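PDB 3I2W: syndapin from Drosophila melanogaster, which probably takes part in endocytosis, its F-BAR domain, the part modelled here, forming a curved helical homodimer of a kind that binds phospholipid membranes. Local coordinates for residues 8-13 and 118-123; 15-20 and 104-109; 96-101 and 230-235. All coordinates share one frame; numbering follows the deposited sequence.

Interaction 1 (8-13 and 118-123); sequences GNYKRT and DLEDLF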
# COMPACT_ATOMS: atom_id res chain seq x y z
N GLY B 8 9.83 4.00 -46.15
CA GLY B 8 9.23 4.61 -44.97
C GLY B 8 9.01 3.70 -43.77
O GLY B 8 8.79 4.16 -42.68
N ASN B 9 9.06 2.40 -43.97
CA ASN B 9 8.64 1.50 -42.93
C ASN B 9 9.61 1.31 -41.80
O ASN B 9 9.29 0.61 -40.86
CB ASN B 9 8.25 0.16 -43.53
CG ASN B 9 6.80 0.11 -43.90
OD1 ASN B 9 6.05 1.01 -43.60
ND2 ASN B 9 6.38 -0.94 -44.55
N TYR B 10 10.77 1.95 -41.85
CA TYR B 10 11.74 1.91 -40.77
C TYR B 10 11.23 2.71 -39.62
O TYR B 10 11.86 2.79 -38.58
CB TYR B 10 13.05 2.50 -41.19
CG TYR B 10 12.93 3.86 -41.81
CD1 TYR B 10 12.88 4.03 -43.18
CD2 TYR B 10 12.87 4.97 -41.03
CE1 TYR B 10 12.77 5.29 -43.74
CE2 TYR B 10 12.77 6.21 -41.58
CZ TYR B 10 12.72 6.38 -42.93
OH TYR B 10 12.61 7.66 -43.43
N LYS B 11 10.06 3.29 -39.78
CA LYS B 11 9.57 4.20 -38.80
C LYS B 11 9.05 3.51 -37.56
O LYS B 11 9.02 4.12 -36.51
CB LYS B 11 8.57 5.14 -39.43
CG LYS B 11 9.21 5.92 -40.56
CD LYS B 11 8.71 7.40 -40.70
CE LYS B 11 8.60 7.78 -42.21
NZ LYS B 11 8.64 9.22 -42.39
N ARG B 12 8.68 2.24 -37.66
CA ARG B 12 8.40 1.47 -36.44
C ARG B 12 9.64 1.42 -35.59
O ARG B 12 9.54 1.66 -34.44
CB ARG B 12 7.84 0.09 -36.72
CG ARG B 12 6.82 0.14 -37.88
CD ARG B 12 5.69 -0.90 -37.86
NE ARG B 12 6.16 -2.25 -38.19
CZ ARG B 12 6.35 -2.69 -39.43
NH1 ARG B 12 6.11 -1.89 -40.46
NH2 ARG B 12 6.76 -3.92 -39.63
N THR B 13 10.81 1.25 -36.17
CA THR B 13 12.02 1.20 -35.36
C THR B 13 12.37 2.53 -34.74
O THR B 13 12.77 2.59 -33.57
CB THR B 13 13.17 0.61 -36.14
OG1 THR B 13 12.82 -0.72 -36.48
CG2 THR B 13 14.40 0.52 -35.30
N ASP B 118 17.63 12.20 -35.80
CA ASP B 118 18.89 11.87 -36.42
C ASP B 118 18.83 10.54 -37.11
O ASP B 118 19.31 10.40 -38.21
CB ASP B 118 19.99 11.78 -35.40
CG ASP B 118 20.45 13.13 -34.90
OD1 ASP B 118 20.16 14.15 -35.54
OD2 ASP B 118 21.09 13.18 -33.83
N LEU B 119 18.26 9.54 -36.46
CA LEU B 119 18.23 8.25 -37.09
C LEU B 119 17.20 8.09 -38.17
O LEU B 119 17.25 7.13 -38.93
CB LEU B 119 18.02 7.18 -36.07
CG LEU B 119 19.40 6.74 -35.78
CD1 LEU B 119 19.93 7.81 -34.80
CD2 LEU B 119 19.21 5.52 -35.11
N GLU B 120 16.22 8.97 -38.22
CA GLU B 120 15.22 8.78 -39.22
C GLU B 120 15.92 9.26 -40.40
O GLU B 120 15.85 8.64 -41.43
CB GLU B 120 14.00 9.63 -38.96
CG GLU B 120 13.00 8.95 -38.08
CD GLU B 120 11.85 9.87 -37.72
OE1 GLU B 120 11.88 11.04 -38.13
OE2 GLU B 120 10.89 9.44 -37.06
N ASP B 121 16.64 10.37 -40.22
CA ASP B 121 17.54 10.94 -41.21
C ASP B 121 18.55 9.92 -41.72
O ASP B 121 18.79 9.83 -42.90
CB ASP B 121 18.23 12.20 -40.66
CG ASP B 121 17.25 13.39 -40.52
OD1 ASP B 121 16.04 13.25 -40.80
OD2 ASP B 121 17.64 14.49 -40.09
N LEU B 122 19.12 9.11 -40.86
CA LEU B 122 20.13 8.24 -41.33
C LEU B 122 19.49 7.16 -42.17
O LEU B 122 20.08 6.75 -43.15
CB LEU B 122 20.87 7.67 -40.16
CG LEU B 122 22.16 6.98 -40.51
CD1 LEU B 122 23.12 8.02 -40.96
CD2 LEU B 122 22.68 6.28 -39.28
N PHE B 123 18.31 6.69 -41.80
CA PHE B 123 17.61 5.68 -42.59
C PHE B 123 17.19 6.29 -43.92
O PHE B 123 17.21 5.64 -44.97
CB PHE B 123 16.33 5.26 -41.93
CG PHE B 123 16.46 4.07 -41.06
CD1 PHE B 123 16.80 2.82 -41.58
CD2 PHE B 123 16.17 4.15 -39.70
CE1 PHE B 123 16.88 1.71 -40.77
CE2 PHE B 123 16.24 3.03 -38.91
CZ PHE B 123 16.59 1.81 -39.44
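Y10 and F123 carry this contact, and they do so as two flat groups laid nearly parallel and slid past each other. The planes are 15° apart and the ring centroids 4.8 Å, too far offset for much ring-on-ring overlap. Each ring instead covers the other residue's methylene. Y10 CB stands 3.6 Å from the centroid of the F123 ring, and F123 CB stands 3.5 Å from the centroid of the Y10 ring, both almost on the ring normal, so the pair makes two reciprocal CH-pi contacts. Y10 can do this because its CG lies between the backbone N and the carbonyl carbon (chi1 52°), which swings the ring over F123 CB.

The polar neighbourhood is looser. The backbone carbonyl of E120 comes to 3.9 Å from Y10 CE2, obliquely to the ring, and no hydrogen bond joins 8-13 to 118-123. The E120 carboxylate is engaged elsewhere, in a salt bridge to R116 and a hydrogen bond to T14 OG1. K11 NZ remains 5.7 Å from E120 OE1, too far for an ion pair, though the opposite charges may attract weakly.

In the fold, Y10 sits in the turn leading into helix 11-58, and F123 belongs to helix 114-159 of the F-BAR domain. F4, from the N-terminal loop, touches both aromatic residues, and M211 and V214 of helix 169-240 add to the packing on F123. Three residues beyond Y10, T13 OG1 hydrogen-bonds to W271 NE1 of the second subunit.

The contact is a buried, offset aromatic pair: the start of the first long helix is held against helix 114-159 by dispersion and CH-pi contacts, which should depend little on the ionisation of nearby acids and bases.

Interaction 2 (15-20 and 104-109); sequences KRIEDG and ENYHHT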
# COMPACT_ATOMS: atom_id res chain seq x y z
N LYS B 15 10.23 4.93 -34.17
CA LYS B 15 9.22 5.30 -33.19
C LYS B 15 9.63 4.71 -31.85
O LYS B 15 9.40 5.30 -30.80
CB LYS B 15 7.81 4.86 -33.63
CG LYS B 15 6.72 5.13 -32.65
CD LYS B 15 5.30 5.01 -33.27
CE LYS B 15 4.20 4.67 -32.17
NZ LYS B 15 4.39 3.26 -31.50
N ARG B 16 10.30 3.57 -31.91
CA ARG B 16 10.65 2.83 -30.71
C ARG B 16 11.69 3.55 -29.84
O ARG B 16 11.69 3.39 -28.65
CB ARG B 16 11.09 1.40 -31.04
CG ARG B 16 11.61 0.70 -29.79
CD ARG B 16 12.25 -0.66 -30.02
NE ARG B 16 13.41 -0.59 -30.90
CZ ARG B 16 14.19 -1.62 -31.19
NH1 ARG B 16 14.00 -2.80 -30.60
NH2 ARG B 16 15.19 -1.46 -32.04
N ILE B 17 12.59 4.31 -30.44
CA ILE B 17 13.44 5.22 -29.72
C ILE B 17 12.62 6.08 -28.81
O ILE B 17 12.94 6.15 -27.64
CB ILE B 17 14.19 6.16 -30.68
CG1 ILE B 17 15.18 5.37 -31.50
CG2 ILE B 17 14.97 7.20 -29.94
CD1 ILE B 17 15.79 6.18 -32.56
N GLU B 18 11.61 6.77 -29.34
CA GLU B 18 10.77 7.68 -28.56
C GLU B 18 9.88 6.92 -27.56
O GLU B 18 9.57 7.41 -26.49
CB GLU B 18 9.90 8.47 -29.50
CG GLU B 18 8.75 9.21 -28.80
CD GLU B 18 8.29 10.55 -29.45
OE1 GLU B 18 8.78 10.92 -30.52
OE2 GLU B 18 7.46 11.26 -28.85
N ASP B 19 9.44 5.71 -27.90
CA ASP B 19 8.78 4.91 -26.97
C ASP B 19 9.73 4.66 -25.78
O ASP B 19 9.29 4.53 -24.63
CB ASP B 19 8.33 3.62 -27.65
CG ASP B 19 7.11 3.84 -28.59
OD1 ASP B 19 6.40 4.88 -28.48
OD2 ASP B 19 6.83 2.96 -29.45
N GLY B 20 11.03 4.61 -26.02
CA GLY B 20 11.91 4.35 -24.91
C GLY B 20 11.84 5.50 -23.91
O GLY B 20 11.78 5.26 -22.71
N GLU B 104 20.06 11.78 -19.96
CA GLU B 104 21.35 11.64 -20.61
C GLU B 104 21.26 11.08 -21.98
O GLU B 104 22.15 11.32 -22.78
CB GLU B 104 22.34 10.83 -19.79
CG GLU B 104 23.17 11.79 -18.95
CD GLU B 104 23.84 11.14 -17.74
OE1 GLU B 104 23.94 9.88 -17.63
OE2 GLU B 104 24.28 11.94 -16.88
N ASN B 105 20.18 10.39 -22.27
CA ASN B 105 20.06 9.69 -23.52
C ASN B 105 19.04 10.21 -24.46
O ASN B 105 18.89 9.63 -25.53
CB ASN B 105 19.71 8.25 -23.25
CG ASN B 105 20.77 7.56 -22.52
OD1 ASN B 105 21.77 7.16 -23.09
ND2 ASN B 105 20.58 7.38 -21.22
N TYR B 106 18.31 11.25 -24.07
CA TYR B 106 17.29 11.82 -24.93
C TYR B 106 17.44 13.32 -24.83
O TYR B 106 17.51 13.86 -23.75
CB TYR B 106 15.89 11.34 -24.53
CG TYR B 106 15.69 9.82 -24.54
CD1 TYR B 106 15.52 9.12 -25.72
CD2 TYR B 106 15.73 9.07 -23.37
CE1 TYR B 106 15.37 7.71 -25.75
CE2 TYR B 106 15.56 7.67 -23.38
CZ TYR B 106 15.37 7.02 -24.56
OH TYR B 106 15.23 5.69 -24.58
N HIS B 107 17.57 13.99 -25.95
CA HIS B 107 17.79 15.41 -25.98
C HIS B 107 16.63 15.96 -26.76
O HIS B 107 16.00 15.21 -27.52
CB HIS B 107 19.15 15.69 -26.58
CG HIS B 107 20.23 15.09 -25.74
ND1 HIS B 107 20.78 15.75 -24.65
CD2 HIS B 107 20.75 13.83 -25.72
CE1 HIS B 107 21.63 14.95 -24.04
NE2 HIS B 107 21.63 13.78 -24.67
N HIS B 108 16.27 17.21 -26.50
CA HIS B 108 15.02 17.69 -27.05
C HIS B 108 15.26 18.89 -27.90
O HIS B 108 15.58 19.92 -27.36
CB HIS B 108 14.02 18.02 -25.95
CG HIS B 108 13.70 16.87 -25.07
ND1 HIS B 108 12.52 16.17 -25.18
CD2 HIS B 108 14.37 16.32 -24.03
CE1 HIS B 108 12.50 15.21 -24.27
NE2 HIS B 108 13.61 15.28 -23.56
N THR B 109 15.14 18.76 -29.21
CA THR B 109 15.37 19.91 -30.09
C THR B 109 14.26 20.08 -31.09
O THR B 109 13.72 19.13 -31.58
CB THR B 109 16.61 19.81 -30.98
OG1 THR B 109 17.75 19.52 -30.22
CG2 THR B 109 16.93 21.16 -31.46
O HOH W 1 14.56 4.08 -26.42
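Y106, in the connection that follows helix 63-105, reaches across to I17 and G20 on helix 11-58. It thereby sets this F-BAR connection, which leads through strand 108-109 to helix 114-159, against the first long helix. Along that helix, K15 comes first and keeps to its own side, where NZ makes a salt bridge of 3.2 Å with D19 OD2, one turn on. R16 turns to the dimer partner and makes a cation-pi contact with W271 of the second subunit.

I17 is the first to meet Y106. Its carbonyl O lies 3.5 Å from Y106 CE1, obliquely to the ring, and its CG2 packs more loosely on the same carbon at 4.2 Å. A water donates to I17 O at 2.9 Å and lies in the plane of the Y106 ring at its edge; its bond to Y106 OH is modelled very short, so that length is doubtful.

G20, with no side chain, lets the phenol end settle against its main chain, with Y106 OH 3.5 Å from G20 C.

No direct hydrogen bond joins 15-20 to 104-109. The chemistry is mainly packing of the ring end on main-chain atoms of I17 and G20, with I17 CG2 beside it, and the water may link the buried hydroxyl to the I17 carbonyl.

Interaction 3 (96-101 and 230-235); sequences SQIKTW and KEILFN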
# COMPACT_ATOMS: atom_id res chain seq x y z
N SER B 96 15.48 8.65 -9.20
CA SER B 96 16.53 9.59 -9.63
C SER B 96 17.47 8.96 -10.65
O SER B 96 17.96 9.64 -11.57
CB SER B 96 17.41 9.93 -8.44
OG SER B 96 17.93 8.68 -7.96
N GLN B 97 17.74 7.67 -10.49
CA GLN B 97 18.60 7.01 -11.44
C GLN B 97 17.95 7.09 -12.79
O GLN B 97 18.57 7.46 -13.73
CB GLN B 97 18.73 5.57 -11.09
CG GLN B 97 19.88 5.22 -10.24
CD GLN B 97 20.02 3.71 -10.16
OE1 GLN B 97 20.84 3.14 -10.87
NE2 GLN B 97 19.17 3.04 -9.37
N ILE B 98 16.69 6.71 -12.89
CA ILE B 98 15.96 6.77 -14.11
C ILE B 98 15.86 8.17 -14.59
O ILE B 98 16.09 8.45 -15.75
CB ILE B 98 14.56 6.18 -13.95
CG1 ILE B 98 14.71 4.74 -13.47
CG2 ILE B 98 13.83 6.18 -15.32
CD1 ILE B 98 13.38 4.09 -13.11
N LYS B 99 15.52 9.09 -13.71
CA LYS B 99 15.46 10.46 -14.12
C LYS B 99 16.78 10.88 -14.87
O LYS B 99 16.76 11.65 -15.84
CB LYS B 99 15.14 11.34 -12.91
CG LYS B 99 15.21 12.81 -13.29
CD LYS B 99 14.23 13.65 -12.61
CE LYS B 99 14.92 14.91 -12.12
NZ LYS B 99 13.94 16.01 -11.69
N THR B 100 17.90 10.32 -14.41
CA THR B 100 19.21 10.69 -14.86
C THR B 100 19.49 10.11 -16.22
O THR B 100 19.93 10.84 -17.15
CB THR B 100 20.31 10.30 -13.85
OG1 THR B 100 20.59 11.42 -13.00
CG2 THR B 100 21.60 10.01 -14.56
N TRP B 101 19.27 8.82 -16.35
CA TRP B 101 19.51 8.14 -17.59
C TRP B 101 18.69 8.79 -18.69
O TRP B 101 19.18 9.05 -19.78
CB TRP B 101 19.09 6.72 -17.36
CG TRP B 101 19.53 5.75 -18.34
CD1 TRP B 101 20.60 4.92 -18.22
CD2 TRP B 101 18.85 5.35 -19.53
NE1 TRP B 101 20.67 4.06 -19.29
CE2 TRP B 101 19.60 4.30 -20.11
CE3 TRP B 101 17.68 5.78 -20.17
CZ2 TRP B 101 19.25 3.69 -21.32
CZ3 TRP B 101 17.31 5.15 -21.39
CH2 TRP B 101 18.12 4.14 -21.95
N LYS B 230 16.20 -3.71 -16.81
CA LYS B 230 16.32 -4.92 -16.03
C LYS B 230 16.96 -4.64 -14.64
O LYS B 230 16.55 -5.20 -13.61
CB LYS B 230 17.09 -5.97 -16.80
CG LYS B 230 16.79 -7.33 -16.29
CD LYS B 230 17.97 -8.26 -16.51
CE LYS B 230 17.65 -9.66 -15.99
NZ LYS B 230 17.59 -10.69 -17.02
N GLU B 231 17.93 -3.72 -14.61
CA GLU B 231 18.65 -3.47 -13.42
C GLU B 231 17.83 -2.75 -12.41
O GLU B 231 17.91 -3.04 -11.23
CB GLU B 231 19.87 -2.60 -13.73
CG GLU B 231 21.03 -3.36 -14.52
CD GLU B 231 21.11 -4.92 -14.09
OE1 GLU B 231 21.37 -5.14 -12.81
OE2 GLU B 231 20.89 -5.87 -15.02
N ILE B 232 17.12 -1.73 -12.88
CA ILE B 232 16.28 -0.88 -12.07
C ILE B 232 15.18 -1.77 -11.48
O ILE B 232 14.95 -1.77 -10.29
CB ILE B 232 15.66 0.19 -12.95
CG1 ILE B 232 16.68 1.24 -13.33
CG2 ILE B 232 14.46 0.80 -12.34
CD1 ILE B 232 17.23 1.97 -12.21
N LEU B 233 14.54 -2.58 -12.31
CA LEU B 233 13.68 -3.57 -11.74
C LEU B 233 14.28 -4.34 -10.54
O LEU B 233 13.62 -4.44 -9.52
CB LEU B 233 13.10 -4.50 -12.80
CG LEU B 233 12.08 -3.85 -13.73
CD1 LEU B 233 11.41 -4.87 -14.58
CD2 LEU B 233 11.05 -3.12 -12.97
N PHE B 234 15.50 -4.86 -10.62
CA PHE B 234 16.14 -5.44 -9.44
C PHE B 234 16.31 -4.43 -8.33
O PHE B 234 16.15 -4.73 -7.15
CB PHE B 234 17.53 -5.97 -9.74
CG PHE B 234 17.57 -7.30 -10.48
CD1 PHE B 234 16.98 -8.44 -9.97
CD2 PHE B 234 18.27 -7.42 -11.66
CE1 PHE B 234 17.05 -9.66 -10.63
CE2 PHE B 234 18.34 -8.66 -12.32
CZ PHE B 234 17.72 -9.76 -11.81
N ASN B 235 16.66 -3.21 -8.69
CA ASN B 235 16.85 -2.21 -7.67
C ASN B 235 15.54 -1.99 -6.96
O ASN B 235 15.52 -1.86 -5.76
CB ASN B 235 17.31 -0.92 -8.30
CG ASN B 235 18.77 -0.95 -8.75
OD1 ASN B 235 19.27 0.01 -9.29
ND2 ASN B 235 19.43 -2.04 -8.53
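Q97 and I98 face I232 and N235 where two long helices of the F-BAR bundle, 63-105 and 169-240, run antiparallel. Over these short segments the axes make an angle of 163° and come within 11.3 Å, a spacing bridged by side chains.

The apolar half is an isoleucine pair. I98 extends its chain through CG1, so that CD1 comes nearer the other helix than its CB direction suggests and meets I232 CG2 at 3.5 Å. In I232 the second torsion is bent (chi2 -62°), which carries CD1 over one face of the Q97 amide, 3.6 Å from Q97 NE2. One isoleucine therefore serves two neighbours: CG2 meets I98 CD1, while the CG1 branch lies alongside I98 CG1 and ends at Q97. L27 and Q28 of helix 11-58 also touch I98, and V94 touches both I232 and N235.

Q97 is extended beyond CG and slides past I232 to place its amide opposite that of N235. The two side chains cross at about a right angle, yet their amide planes are nearly coplanar. Q97 NE2 has a further hydrogen bond to D93 O on its own helix, so two acceptors hold the amide in place. The bond between the helices is straight: Q97 NE2 donates to N235 OD1 at 3.0 Å, with an N-H...O angle of 180°.

The three contacts follow one another along the middle of the elongated domain: interactions 1 and 2 have centres about 13 Å apart, 2 and 3 about 16 Å, and 1 and 3 about 27 Å. Helix 11-58 supplies a segment to 1 and 2, helix 63-105 to 2 and 3. Neighbours touch, L119 packing on I17 and Y106 on W101, whereas 1 and 3 do not. In sequence both segments of interaction 2 fall between those of 1, while 3 alternates with each of the others. Together they join all four long helices, and residues in each also touch the second subunit, so the same central region of the bundle also contributes to the dimer interface.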